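Local coordinates for sister chromatid cohesion protein (Chaetomium thermophilum, PDB 5T8V) that probably loads the cohesin ring onto chromatin, this chain being the HEAT-repeat C-terminal part of the SCC2 cohesin loader, at residues Gly274-Ile279 / Ala379-Lys384; Ala308-Leu313 / Glu425-Leu430; Phe385-Ala390 / Met432-Gly437; Gln263-Asn268 / Val314-Gly319; Asn403-Phe408 / Leu453-Thr458. One frame throughout, in Å; residues are numbered along the deposited sequence.

Contact 1 of 5, residues Gly274-Ile279 / Ala379-Lys384; sequences GIIDEI and ASYVIK
Ile-276 reaches Tyr-381 and Val-382 with two branches of one side chain. Its CG2 meets Val-382 CG2 at 3.8 Å. Its CD1 lies 4.0 Å from Tyr-381 CB and 4.1 Å from Val-382 CG2. CG1 stands opposite the carbonyl carbon (chi1 -69°), and the chain is extended beyond it (chi2 172°), which carries CD1 across to the facing helix. CG2 takes the place opposite the backbone N. Ile-276 crosses both partners at about a right angle.

Both segments are helical, and their CA atoms come nearest at Ile-276 and Val-382, 6.8 Å apart. This is helix-to-helix packing within the alpha solenoid of HEAT repeats, here between helix 272-282 and helix 357-391. Helix 357-391 also rests Ala-379 and Ile-383 on helix 423-440.

Tyr-381 starts out toward Ile-276, but its ring then leads away. Ile-276 CD1 lies at the ring edge, near its plane, 4.2 Å from Tyr-381 CD2. Val-382 CG2 sits beside its own backbone N and takes both methyls of Ile-276. Phe-265 and Leu-313 also pack on Ile-276, while Val-382 leans on Ile-310 as well.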
# COMPACT_ATOMS: atom_id res chain seq x y z
N GLY A 274 34.62 -6.24 24.08
CA GLY A 274 34.49 -5.29 25.16
C GLY A 274 34.60 -3.87 24.66
O GLY A 274 33.69 -3.05 24.87
N ILE A 275 35.71 -3.58 23.98
CA ILE A 275 35.97 -2.24 23.47
C ILE A 275 34.74 -1.73 22.74
O ILE A 275 34.09 -0.77 23.18
CB ILE A 275 37.21 -2.25 22.55
CG1 ILE A 275 38.45 -2.63 23.34
CG2 ILE A 275 37.40 -0.89 21.88
CD1 ILE A 275 39.64 -3.00 22.49
N ILE A 276 34.39 -2.40 21.64
CA ILE A 276 33.19 -2.07 20.87
C ILE A 276 32.05 -1.80 21.84
O ILE A 276 31.47 -0.71 21.84
CB ILE A 276 32.84 -3.20 19.89
CG1 ILE A 276 33.89 -3.27 18.78
CG2 ILE A 276 31.45 -2.98 19.29
CD1 ILE A 276 33.75 -4.47 17.86
N ASP A 277 31.75 -2.78 22.69
CA ASP A 277 30.62 -2.66 23.60
C ASP A 277 30.65 -1.32 24.32
O ASP A 277 29.71 -0.53 24.24
CB ASP A 277 30.61 -3.82 24.59
CG ASP A 277 29.93 -5.06 24.03
OD1 ASP A 277 29.87 -5.20 22.79
OD2 ASP A 277 29.46 -5.90 24.83
N GLU A 278 31.76 -1.02 25.00
CA GLU A 278 31.79 0.21 25.78
C GLU A 278 31.71 1.43 24.87
O GLU A 278 31.00 2.39 25.18
CB GLU A 278 33.03 0.26 26.68
CG GLU A 278 34.36 0.00 26.01
CD GLU A 278 35.48 -0.15 27.02
OE1 GLU A 278 35.20 -0.10 28.24
OE2 GLU A 278 36.65 -0.33 26.60
N ILE A 279 32.38 1.38 23.72
CA ILE A 279 32.28 2.49 22.77
C ILE A 279 30.83 2.73 22.39
O ILE A 279 30.42 3.88 22.17
CB ILE A 279 33.16 2.22 21.53
CG1 ILE A 279 34.64 2.38 21.88
CG2 ILE A 279 32.78 3.16 20.38
CD1 ILE A 279 35.59 1.99 20.78
N ALA A 379 32.09 -7.34 13.06
CA ALA A 379 30.83 -6.80 12.56
C ALA A 379 29.65 -7.37 13.34
O ALA A 379 28.71 -6.64 13.69
CB ALA A 379 30.69 -7.10 11.07
N SER A 380 29.70 -8.67 13.65
CA SER A 380 28.61 -9.28 14.39
C SER A 380 28.57 -8.80 15.84
O SER A 380 27.48 -8.67 16.40
CB SER A 380 28.73 -10.81 14.34
OG SER A 380 29.82 -11.26 15.11
N TYR A 381 29.73 -8.55 16.46
CA TYR A 381 29.72 -7.88 17.75
C TYR A 381 28.88 -6.61 17.69
O TYR A 381 27.95 -6.41 18.48
CB TYR A 381 31.15 -7.54 18.20
CG TYR A 381 32.05 -8.73 18.48
CD1 TYR A 381 31.53 -9.95 18.87
CD2 TYR A 381 33.43 -8.61 18.36
CE1 TYR A 381 32.37 -11.03 19.13
CE2 TYR A 381 34.27 -9.69 18.61
CZ TYR A 381 33.73 -10.89 19.00
OH TYR A 381 34.56 -11.96 19.25
N VAL A 382 29.19 -5.74 16.71
CA VAL A 382 28.47 -4.48 16.58
C VAL A 382 26.97 -4.74 16.42
O VAL A 382 26.15 -4.27 17.22
CB VAL A 382 29.03 -3.66 15.41
CG1 VAL A 382 28.27 -2.34 15.26
CG2 VAL A 382 30.52 -3.41 15.58
N ILE A 383 26.60 -5.49 15.38
CA ILE A 383 25.19 -5.64 15.04
C ILE A 383 24.42 -6.28 16.18
O ILE A 383 23.33 -5.82 16.56
CB ILE A 383 25.05 -6.45 13.73
CG1 ILE A 383 25.75 -5.72 12.58
CG2 ILE A 383 23.58 -6.71 13.40
CD1 ILE A 383 25.23 -4.31 12.30
N LYS A 384 24.97 -7.35 16.76
CA LYS A 384 24.33 -7.99 17.90
C LYS A 384 24.08 -6.98 19.01
O LYS A 384 22.99 -6.93 19.59
CB LYS A 384 25.19 -9.14 18.41
CG LYS A 384 24.96 -10.45 17.67
CD LYS A 384 26.14 -11.40 17.81
CE LYS A 384 26.37 -11.83 19.26
NZ LYS A 384 27.66 -12.56 19.42

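Contact 2 of 5, residues Ala308-Leu313 / Glu425-Leu430; sequences ALIMRL and ELLLRL
Leu-427 meets Met-311 and Ile-310 through its CD1 methyl. The nearest partner is Met-311 CG, 3.9 Å from Leu-427 CD1. Ile-310 CG2 follows at 4.3 Å from Leu-427 CD1. One methyl therefore serves both neighbours.

Met-311 and Leu-427 cross obliquely, and the methionine touches with CG, part-way along its chain. That CG stands opposite the carbonyl carbon of its own residue (chi1 -58°). Ile-310 gives only its CG2 branch, and the end of its side chain leads away from Leu-427. The backbones stay well apart, with Met-311 and Leu-427 the nearest pair at 8.1 Å between CA atoms. No hydrogen bond joins the two segments.

Within 425-430, Arg-429 grips Glu-425 side-on, with one nitrogen for each oxygen. Arg-429 NE reaches Glu-425 OE2 at 3.1 Å in a salt bridge, close to the guanidinium plane and nearly straight (166°). Arg-429 NH2 meets the syn lone pair of Glu-425 OE1 at 3.2 Å, with the oxygen tilted from the guanidinium plane. Leu-426 CD1 lies over the centre of one face, 3.6 Å above the plane of the Arg-429 guanidinium. In the other segment, Arg-312 forms a salt bridge with Asp-259 of helix 247-267.

Phe-412 of helix 402-414 touches both Met-311 and Leu-427. All three residues that touch across the contact are buried. Such apolar packing between helices distant in sequence fits the interior of a HEAT-repeat alpha solenoid.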
# COMPACT_ATOMS: atom_id res chain seq x y z
N ALA A 308 32.45 6.02 11.91
CA ALA A 308 33.75 5.85 11.27
C ALA A 308 34.65 4.93 12.09
O ALA A 308 35.35 4.08 11.54
CB ALA A 308 34.42 7.21 11.07
N LEU A 309 34.65 5.10 13.42
CA LEU A 309 35.50 4.26 14.26
C LEU A 309 35.04 2.81 14.23
O LEU A 309 35.86 1.90 14.06
CB LEU A 309 35.52 4.78 15.69
CG LEU A 309 36.31 3.89 16.67
CD1 LEU A 309 37.77 3.78 16.25
CD2 LEU A 309 36.20 4.41 18.08
N ILE A 310 33.74 2.57 14.40
CA ILE A 310 33.21 1.21 14.33
C ILE A 310 33.67 0.53 13.05
O ILE A 310 34.27 -0.55 13.07
CB ILE A 310 31.67 1.24 14.43
CG1 ILE A 310 31.23 1.66 15.84
CG2 ILE A 310 31.07 -0.11 14.05
CD1 ILE A 310 31.52 0.64 16.93
N MET A 311 33.41 1.18 11.91
CA MET A 311 33.79 0.58 10.64
C MET A 311 35.29 0.33 10.58
O MET A 311 35.73 -0.75 10.15
CB MET A 311 33.33 1.47 9.49
CG MET A 311 31.83 1.72 9.50
SD MET A 311 31.30 2.88 8.23
CE MET A 311 31.49 1.86 6.80
N ARG A 312 36.09 1.30 11.03
CA ARG A 312 37.54 1.11 11.06
C ARG A 312 37.92 -0.14 11.85
O ARG A 312 38.75 -0.94 11.41
CB ARG A 312 38.22 2.34 11.65
CG ARG A 312 38.38 3.49 10.67
CD ARG A 312 39.41 4.49 11.16
NE ARG A 312 40.74 3.88 11.27
CZ ARG A 312 41.82 4.53 11.70
NH1 ARG A 312 41.74 5.80 12.06
NH2 ARG A 312 42.99 3.90 11.76
N LEU A 313 37.32 -0.32 13.02
CA LEU A 313 37.57 -1.52 13.81
C LEU A 313 37.20 -2.77 13.03
O LEU A 313 37.88 -3.80 13.13
CB LEU A 313 36.80 -1.47 15.13
CG LEU A 313 37.13 -0.33 16.10
CD1 LEU A 313 36.36 -0.52 17.40
CD2 LEU A 313 38.62 -0.25 16.37
N GLU A 425 29.26 -2.56 3.75
CA GLU A 425 28.51 -3.67 3.17
C GLU A 425 28.47 -4.86 4.12
O GLU A 425 27.52 -5.64 4.09
CB GLU A 425 29.12 -4.08 1.83
CG GLU A 425 28.40 -5.25 1.14
CD GLU A 425 28.85 -6.61 1.65
OE1 GLU A 425 29.94 -6.69 2.25
OE2 GLU A 425 28.10 -7.59 1.46
N LEU A 426 29.49 -5.03 4.96
CA LEU A 426 29.52 -6.16 5.88
C LEU A 426 28.56 -5.94 7.04
O LEU A 426 27.76 -6.83 7.38
CB LEU A 426 30.95 -6.39 6.37
CG LEU A 426 31.15 -7.52 7.39
CD1 LEU A 426 30.56 -8.83 6.89
CD2 LEU A 426 32.63 -7.68 7.68
N LEU A 427 28.63 -4.76 7.66
CA LEU A 427 27.69 -4.43 8.73
C LEU A 427 26.26 -4.48 8.23
O LEU A 427 25.38 -5.08 8.87
CB LEU A 427 28.03 -3.06 9.30
CG LEU A 427 29.36 -2.97 10.06
CD1 LEU A 427 29.83 -1.54 10.15
CD2 LEU A 427 29.20 -3.57 11.45
N LEU A 428 26.00 -3.86 7.08
CA LEU A 428 24.66 -3.88 6.50
C LEU A 428 24.24 -5.29 6.11
O LEU A 428 23.06 -5.63 6.20
CB LEU A 428 24.60 -2.96 5.28
CG LEU A 428 24.67 -1.46 5.57
CD1 LEU A 428 24.96 -0.69 4.29
CD2 LEU A 428 23.39 -0.98 6.21
N ARG A 429 25.19 -6.12 5.67
CA ARG A 429 24.87 -7.49 5.30
C ARG A 429 24.39 -8.28 6.51
O ARG A 429 23.33 -8.92 6.48
CB ARG A 429 26.09 -8.17 4.68
CG ARG A 429 25.83 -9.58 4.17
CD ARG A 429 27.07 -10.45 4.29
NE ARG A 429 28.22 -9.88 3.58
CZ ARG A 429 29.45 -10.36 3.65
NH1 ARG A 429 29.72 -11.41 4.41
NH2 ARG A 429 30.43 -9.77 2.97
N LEU A 430 25.16 -8.25 7.60
CA LEU A 430 24.76 -8.99 8.79
C LEU A 430 23.48 -8.43 9.38
O LEU A 430 22.60 -9.19 9.83
CB LEU A 430 25.89 -8.97 9.82
CG LEU A 430 27.22 -9.56 9.34
CD1 LEU A 430 28.26 -9.45 10.42
CD2 LEU A 430 27.05 -11.01 8.91

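Contact 3 of 5, residues Phe385-Ala390 / Met432-Gly437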
# COMPACT_ATOMS: atom_id res chain seq x y z
N PHE A 385 25.07 -6.15 19.32
CA PHE A 385 24.88 -5.18 20.40
C PHE A 385 23.75 -4.21 20.07
O PHE A 385 22.78 -4.09 20.83
CB PHE A 385 26.18 -4.42 20.67
CG PHE A 385 26.13 -3.57 21.90
CD1 PHE A 385 26.23 -4.15 23.15
CD2 PHE A 385 25.97 -2.20 21.81
CE1 PHE A 385 26.18 -3.38 24.29
CE2 PHE A 385 25.92 -1.42 22.95
CZ PHE A 385 26.03 -2.01 24.19
N ILE A 386 23.84 -3.52 18.93
CA ILE A 386 22.92 -2.42 18.68
C ILE A 386 21.50 -2.92 18.47
O ILE A 386 20.53 -2.29 18.92
CB ILE A 386 23.40 -1.55 17.49
CG1 ILE A 386 23.58 -2.39 16.22
CG2 ILE A 386 24.69 -0.83 17.87
CD1 ILE A 386 23.85 -1.54 14.97
N VAL A 387 21.33 -4.06 17.80
CA VAL A 387 19.98 -4.63 17.67
C VAL A 387 19.48 -5.08 19.03
O VAL A 387 18.35 -4.77 19.43
CB VAL A 387 19.97 -5.79 16.66
CG1 VAL A 387 18.58 -6.42 16.58
CG2 VAL A 387 20.41 -5.30 15.28
N ASN A 388 20.31 -5.82 19.76
CA ASN A 388 19.93 -6.30 21.08
C ASN A 388 19.34 -5.19 21.93
O ASN A 388 18.20 -5.29 22.40
CB ASN A 388 21.14 -6.91 21.79
CG ASN A 388 20.85 -7.23 23.24
OD1 ASN A 388 19.83 -7.83 23.56
ND2 ASN A 388 21.75 -6.81 24.12
N ARG A 389 20.10 -4.11 22.14
CA ARG A 389 19.57 -3.06 23.00
C ARG A 389 18.63 -2.11 22.27
O ARG A 389 18.05 -1.23 22.91
CB ARG A 389 20.71 -2.29 23.66
CG ARG A 389 21.61 -1.54 22.72
CD ARG A 389 22.77 -0.92 23.49
NE ARG A 389 22.32 -0.08 24.60
CZ ARG A 389 22.14 -0.49 25.85
NH1 ARG A 389 22.38 -1.75 26.19
NH2 ARG A 389 21.73 0.36 26.78
N ALA A 390 18.46 -2.27 20.96
CA ALA A 390 17.35 -1.61 20.28
C ALA A 390 16.03 -2.28 20.65
O ALA A 390 15.00 -1.60 20.73
CB ALA A 390 17.55 -1.63 18.77
N MET A 432 21.06 -7.05 7.71
CA MET A 432 19.99 -7.51 6.84
C MET A 432 19.64 -8.96 7.12
O MET A 432 18.46 -9.31 7.28
CB MET A 432 20.38 -7.30 5.38
CG MET A 432 19.39 -7.86 4.38
SD MET A 432 19.67 -9.60 3.99
CE MET A 432 21.20 -9.50 3.07
N LEU A 433 20.65 -9.84 7.16
CA LEU A 433 20.39 -11.24 7.48
C LEU A 433 19.63 -11.36 8.79
O LEU A 433 18.71 -12.17 8.92
CB LEU A 433 21.71 -12.01 7.56
CG LEU A 433 22.53 -12.09 6.27
CD1 LEU A 433 23.87 -12.77 6.53
CD2 LEU A 433 21.76 -12.82 5.17
N MET A 434 19.99 -10.54 9.78
CA MET A 434 19.33 -10.62 11.08
C MET A 434 17.88 -10.18 10.99
O MET A 434 17.00 -10.79 11.61
CB MET A 434 20.10 -9.78 12.09
CG MET A 434 19.57 -9.91 13.51
SD MET A 434 20.75 -9.30 14.73
CE MET A 434 22.04 -10.54 14.60
N MET A 435 17.60 -9.11 10.23
CA MET A 435 16.22 -8.64 10.13
C MET A 435 15.35 -9.62 9.35
O MET A 435 14.22 -9.91 9.76
CB MET A 435 16.19 -7.26 9.48
CG MET A 435 16.91 -6.19 10.28
SD MET A 435 16.34 -6.08 11.98
CE MET A 435 17.82 -5.50 12.80
N VAL A 436 15.86 -10.14 8.23
CA VAL A 436 15.13 -11.19 7.52
C VAL A 436 14.83 -12.34 8.48
O VAL A 436 13.71 -12.86 8.53
CB VAL A 436 15.94 -11.67 6.30
CG1 VAL A 436 15.26 -12.87 5.64
CG2 VAL A 436 16.08 -10.54 5.29
N GLY A 437 15.84 -12.75 9.25
CA GLY A 437 15.62 -13.81 10.23
C GLY A 437 14.49 -13.48 11.19
O GLY A 437 13.63 -14.32 11.47
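Two helical segments face each other with their nearest CA atoms, Val-387 and Met-434, 8.9 Å apart. They belong to helix 357-391 and helix 423-440 of the HEAT-repeat alpha solenoid, and side chains alone bridge the gap. No hydrogen bond crosses it.

Val-387 is the one residue of its segment that touches. Its bond from CA to CB points at the other helix, and CG1 and CG2 are both used. Two consecutive methionines receive it in different ways. Met-434 has CG opposite its backbone N (chi1 -174°), runs on nearly straight to its sulfur (chi2 163°), and lies alongside Val-387, the two side chains running antiparallel. Its SD lies 4.1 Å from Val-387 CG2 and equally far from Val-387 CG1. Met-435 bends earlier (chi2 -54°), and its terminal methyl meets the valine tip to tip.

Burial differs among the three. Val-387 and Met-435 are buried, while Met-434 is partly exposed. Met-435 also packs on Met-451, Ala-452 and Leu-456 of helix 446-474, so the contact is continued into the next helix of the chain. Phe-385 of the same segment as Val-387 packs on helix 272-282, and Arg-389 forms a salt bridge with Glu-284. Met-435 CE sits 3.6 Å from Val-387 CG2 and 4.0 Å from Val-387 CG1.

Contact 4 of 5, residues Gln263-Asn268 / Val314-Gly319; sequences QIFLLN and VQTSAG
The ring of Phe-265 meets Thr-316 OG1 obliquely, with the oxygen 3.7 Å from CD1 and 3.8 Å from CE1. Ile-275 and Asn-378 also pack on this phenylalanine. The contact joins the C-terminal part of helix 247-267 to segment 314-319, which continues from helix 305-315, within the HEAT-repeat alpha solenoid.

Phe-265 has CG opposite the backbone N (chi1 -179°), which sends the ring toward the other segment. Thr-316 OG1 sits between its own backbone N and carbonyl carbon (chi1 54°). Its polar partner is Leu-313 O, one turn back, to which it is hydrogen-bonded. Its approach to the ring is a packing contact and not a hydrogen bond.

Leu-266 carries the second half. Its CD1 lies 3.9 Å from Thr-316 O and reaches over to Gly-319. Residues 317-319 are poorly ordered, so this end is less certain. No hydrogen bond joins the two segments. Within 263-268, Asn-268 ND2 makes a weak bond to Ile-264 O. The carbonyls of Phe-265 and Leu-266 accept hydrogen bonds from Arg-272. The nearest approach of Leu-266 to the glycine is CD1 to Gly-319 CA, 3.6 Å.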
# COMPACT_ATOMS: atom_id res chain seq x y z
N GLN A 263 44.43 0.56 17.32
CA GLN A 263 45.62 -0.17 17.75
C GLN A 263 45.32 -1.06 18.95
O GLN A 263 45.60 -2.26 18.93
CB GLN A 263 46.74 0.81 18.06
CG GLN A 263 47.64 1.06 16.88
CD GLN A 263 48.69 -0.01 16.73
OE1 GLN A 263 49.67 -0.03 17.46
NE2 GLN A 263 48.48 -0.92 15.78
N ILE A 264 44.74 -0.48 20.01
CA ILE A 264 44.38 -1.28 21.18
C ILE A 264 43.47 -2.43 20.77
O ILE A 264 43.64 -3.57 21.21
CB ILE A 264 43.73 -0.39 22.25
CG1 ILE A 264 44.70 0.71 22.70
CG2 ILE A 264 43.27 -1.23 23.44
CD1 ILE A 264 44.09 1.73 23.64
N PHE A 265 42.49 -2.14 19.91
CA PHE A 265 41.55 -3.16 19.46
C PHE A 265 42.25 -4.29 18.72
O PHE A 265 41.83 -5.45 18.82
CB PHE A 265 40.49 -2.51 18.57
CG PHE A 265 39.44 -3.45 18.06
CD1 PHE A 265 39.64 -4.16 16.89
CD2 PHE A 265 38.25 -3.61 18.74
CE1 PHE A 265 38.67 -5.02 16.41
CE2 PHE A 265 37.28 -4.47 18.26
CZ PHE A 265 37.49 -5.18 17.10
N LEU A 266 43.31 -3.98 17.99
CA LEU A 266 43.98 -4.97 17.16
C LEU A 266 44.91 -5.86 17.97
O LEU A 266 44.92 -7.09 17.79
CB LEU A 266 44.74 -4.27 16.04
CG LEU A 266 45.61 -5.11 15.10
CD1 LEU A 266 45.67 -4.44 13.75
CD2 LEU A 266 47.03 -5.28 15.66
N LEU A 267 45.69 -5.28 18.88
CA LEU A 267 46.71 -6.02 19.61
C LEU A 267 46.15 -6.79 20.80
O LEU A 267 46.93 -7.39 21.55
CB LEU A 267 47.80 -5.06 20.09
CG LEU A 267 48.71 -4.50 19.00
CD1 LEU A 267 48.80 -2.99 19.10
CD2 LEU A 267 50.09 -5.12 19.07
N ASN A 268 44.83 -6.81 21.00
CA ASN A 268 44.22 -7.51 22.12
C ASN A 268 42.89 -8.11 21.68
O ASN A 268 41.82 -7.53 21.89
CB ASN A 268 44.02 -6.57 23.31
CG ASN A 268 45.33 -6.06 23.88
OD1 ASN A 268 45.93 -6.69 24.74
ND2 ASN A 268 45.78 -4.91 23.38
N VAL A 314 36.12 -2.71 12.25
CA VAL A 314 35.75 -3.87 11.44
C VAL A 314 36.80 -4.13 10.37
O VAL A 314 37.01 -5.29 9.98
CB VAL A 314 34.36 -3.67 10.83
CG1 VAL A 314 34.02 -4.82 9.88
CG2 VAL A 314 33.31 -3.57 11.93
N GLN A 315 37.48 -3.10 9.87
CA GLN A 315 38.45 -3.29 8.79
C GLN A 315 39.86 -3.56 9.29
O GLN A 315 40.72 -3.93 8.49
CB GLN A 315 38.49 -2.08 7.85
CG GLN A 315 37.23 -1.25 7.83
CD GLN A 315 37.09 -0.40 6.59
OE1 GLN A 315 35.99 -0.26 6.05
NE2 GLN A 315 38.18 0.19 6.14
N THR A 316 40.13 -3.38 10.59
CA THR A 316 41.44 -3.75 11.13
C THR A 316 41.67 -5.25 11.11
O THR A 316 42.79 -5.69 11.39
CB THR A 316 41.60 -3.24 12.56
OG1 THR A 316 40.51 -3.70 13.37
CG2 THR A 316 41.67 -1.72 12.60
N SER A 317 40.64 -6.04 10.78
CA SER A 317 40.77 -7.50 10.80
C SER A 317 42.01 -7.97 10.05
O SER A 317 42.74 -8.85 10.52
CB SER A 317 39.52 -8.13 10.20
OG SER A 317 38.36 -7.67 10.87
N ALA A 318 42.27 -7.39 8.88
CA ALA A 318 43.47 -7.72 8.12
C ALA A 318 44.72 -7.07 8.68
O ALA A 318 45.81 -7.27 8.13
CB ALA A 318 43.29 -7.30 6.66
N GLY A 319 44.61 -6.30 9.76
CA GLY A 319 45.76 -5.64 10.36
C GLY A 319 46.74 -6.61 10.99
O GLY A 319 46.47 -7.81 11.07

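Contact 5 of 5, residues Asn403-Phe408 / Leu453-Thr458; sequences NLLDLF and LELLGT
Leu-455 splits its two methyls between Leu-405 and Asp-406. The contact with Leu-405 is purely apolar. Leu-455 CD1 lies 4.0 Å from Leu-405 CD2 and 4.2 Å from Leu-405 CG. The leucines meet at a slant, each with its CA-CB bond toward the other helix. Leu-455 has CG opposite its carbonyl carbon (chi1 -73°), which brings CD1 to the leucine and CD2 to the aspartate. Leu-431 of helix 423-440 packs on both leucines.

Mixed contact follows. The second methyl, Leu-455 CD2, rests 3.7 Å from Asp-406 OD1. This is van der Waals contact between a carboxylate oxygen and a methyl. The CA-CB bond of Asp-406 runs beside the other helix, and the carboxylate turns in.

Among the charged groups, Arg-402, just before the first segment, forms salt bridges with Asp-406 OD2 through NH1 and with Glu-454 OE1 through NH2, and so links acids of both helices. Asp-406 OD2 and Glu-454 OE2 are 5.5 Å apart, and the shared arginine would be expected to ease their repulsion.

One hydrogen bond stays inside the second helix. Thr-458 OG1 donates to Leu-455 O at 2.8 Å, in the carbonyl plane and on a lone pair. Helix 402-414 and helix 446-474 thus meet through a leucine pair flanked by an ion cluster, as helices of a HEAT-repeat alpha solenoid stack beside one another.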
# COMPACT_ATOMS: atom_id res chain seq x y z
N ASN A 403 17.03 4.89 18.11
CA ASN A 403 17.47 6.02 17.30
C ASN A 403 18.96 5.92 16.96
O ASN A 403 19.37 6.35 15.89
CB ASN A 403 17.19 7.33 18.03
CG ASN A 403 17.47 8.55 17.18
OD1 ASN A 403 18.50 9.21 17.35
ND2 ASN A 403 16.57 8.84 16.24
N LEU A 404 19.76 5.36 17.87
CA LEU A 404 21.18 5.17 17.57
C LEU A 404 21.37 4.08 16.52
O LEU A 404 22.24 4.20 15.65
CB LEU A 404 21.95 4.84 18.84
CG LEU A 404 21.94 5.97 19.87
CD1 LEU A 404 20.90 5.73 20.95
CD2 LEU A 404 23.32 6.14 20.48
N LEU A 405 20.58 3.01 16.59
CA LEU A 405 20.57 2.03 15.51
C LEU A 405 20.23 2.70 14.19
O LEU A 405 20.90 2.46 13.17
CB LEU A 405 19.57 0.92 15.84
CG LEU A 405 19.16 -0.03 14.70
CD1 LEU A 405 20.37 -0.64 14.02
CD2 LEU A 405 18.26 -1.12 15.24
N ASP A 406 19.20 3.54 14.18
CA ASP A 406 18.84 4.26 12.96
C ASP A 406 20.00 5.10 12.45
O ASP A 406 20.28 5.11 11.24
CB ASP A 406 17.61 5.13 13.20
CG ASP A 406 16.33 4.33 13.32
OD1 ASP A 406 16.27 3.20 12.79
OD2 ASP A 406 15.37 4.84 13.95
N LEU A 407 20.69 5.80 13.35
CA LEU A 407 21.81 6.64 12.93
C LEU A 407 22.94 5.81 12.35
O LEU A 407 23.51 6.15 11.31
CB LEU A 407 22.30 7.47 14.12
CG LEU A 407 21.61 8.82 14.33
CD1 LEU A 407 21.93 9.38 15.70
CD2 LEU A 407 22.02 9.80 13.24
N PHE A 408 23.29 4.71 13.02
CA PHE A 408 24.31 3.82 12.49
C PHE A 408 23.94 3.33 11.10
O PHE A 408 24.76 3.36 10.18
CB PHE A 408 24.53 2.64 13.44
CG PHE A 408 25.43 2.94 14.59
CD1 PHE A 408 26.75 3.28 14.38
CD2 PHE A 408 24.96 2.87 15.89
CE1 PHE A 408 27.59 3.56 15.45
CE2 PHE A 408 25.79 3.14 16.96
CZ PHE A 408 27.11 3.49 16.74
N LEU A 453 11.07 -4.91 9.41
CA LEU A 453 10.49 -4.43 8.16
C LEU A 453 10.91 -2.99 7.88
O LEU A 453 11.30 -2.65 6.76
CB LEU A 453 8.97 -4.54 8.21
CG LEU A 453 8.41 -5.96 8.29
CD1 LEU A 453 6.93 -5.94 8.66
CD2 LEU A 453 8.61 -6.69 6.97
N GLU A 454 10.85 -2.14 8.91
CA GLU A 454 11.18 -0.73 8.72
C GLU A 454 12.61 -0.55 8.24
O GLU A 454 12.89 0.33 7.42
CB GLU A 454 10.94 0.03 10.03
CG GLU A 454 11.34 1.50 9.99
CD GLU A 454 10.69 2.30 11.10
OE1 GLU A 454 10.01 1.69 11.96
OE2 GLU A 454 10.85 3.54 11.11
N LEU A 455 13.54 -1.37 8.74
CA LEU A 455 14.93 -1.25 8.31
C LEU A 455 15.16 -1.93 6.96
O LEU A 455 15.88 -1.38 6.11
CB LEU A 455 15.86 -1.85 9.36
CG LEU A 455 16.07 -1.06 10.66
CD1 LEU A 455 17.14 -1.74 11.50
CD2 LEU A 455 16.44 0.39 10.41
N LEU A 456 14.58 -3.11 6.76
CA LEU A 456 14.65 -3.75 5.45
C LEU A 456 14.17 -2.81 4.35
O LEU A 456 14.63 -2.90 3.21
CB LEU A 456 13.84 -5.05 5.45
CG LEU A 456 14.47 -6.23 6.20
CD1 LEU A 456 13.46 -7.36 6.36
CD2 LEU A 456 15.70 -6.74 5.48
N GLY A 457 13.24 -1.91 4.68
CA GLY A 457 12.81 -0.90 3.74
C GLY A 457 13.93 0.05 3.35
O GLY A 457 14.22 0.21 2.16
N THR A 458 14.57 0.68 4.34
CA THR A 458 15.63 1.63 4.03
C THR A 458 16.78 0.95 3.30
O THR A 458 17.35 1.51 2.36
CB THR A 458 16.14 2.30 5.31
OG1 THR A 458 16.72 1.31 6.17
CG2 THR A 458 15.01 2.99 6.05

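From the N terminus, contact 4 opens at 263-268, contact 1 at 274-279 and contact 2 at 308-313. Contact 4 closes first, at 314-319, so it crosses both. Contact 1 closes at 379-384 and crosses contact 2. Contact 3 opens directly afterwards on the same helix, 357-391, and contact 5 opens at 403-408. Contacts 2, 3 and 5 then close in that order, at 425-430, 432-437 and 453-458, each crossing the other two. None nests inside another. Contacts 4 and 1 are in series with 3 and 5, and contact 2 overlaps both groups. Together they tie seven helices, from 247-267 to 446-474, into one continuous piece of solenoid.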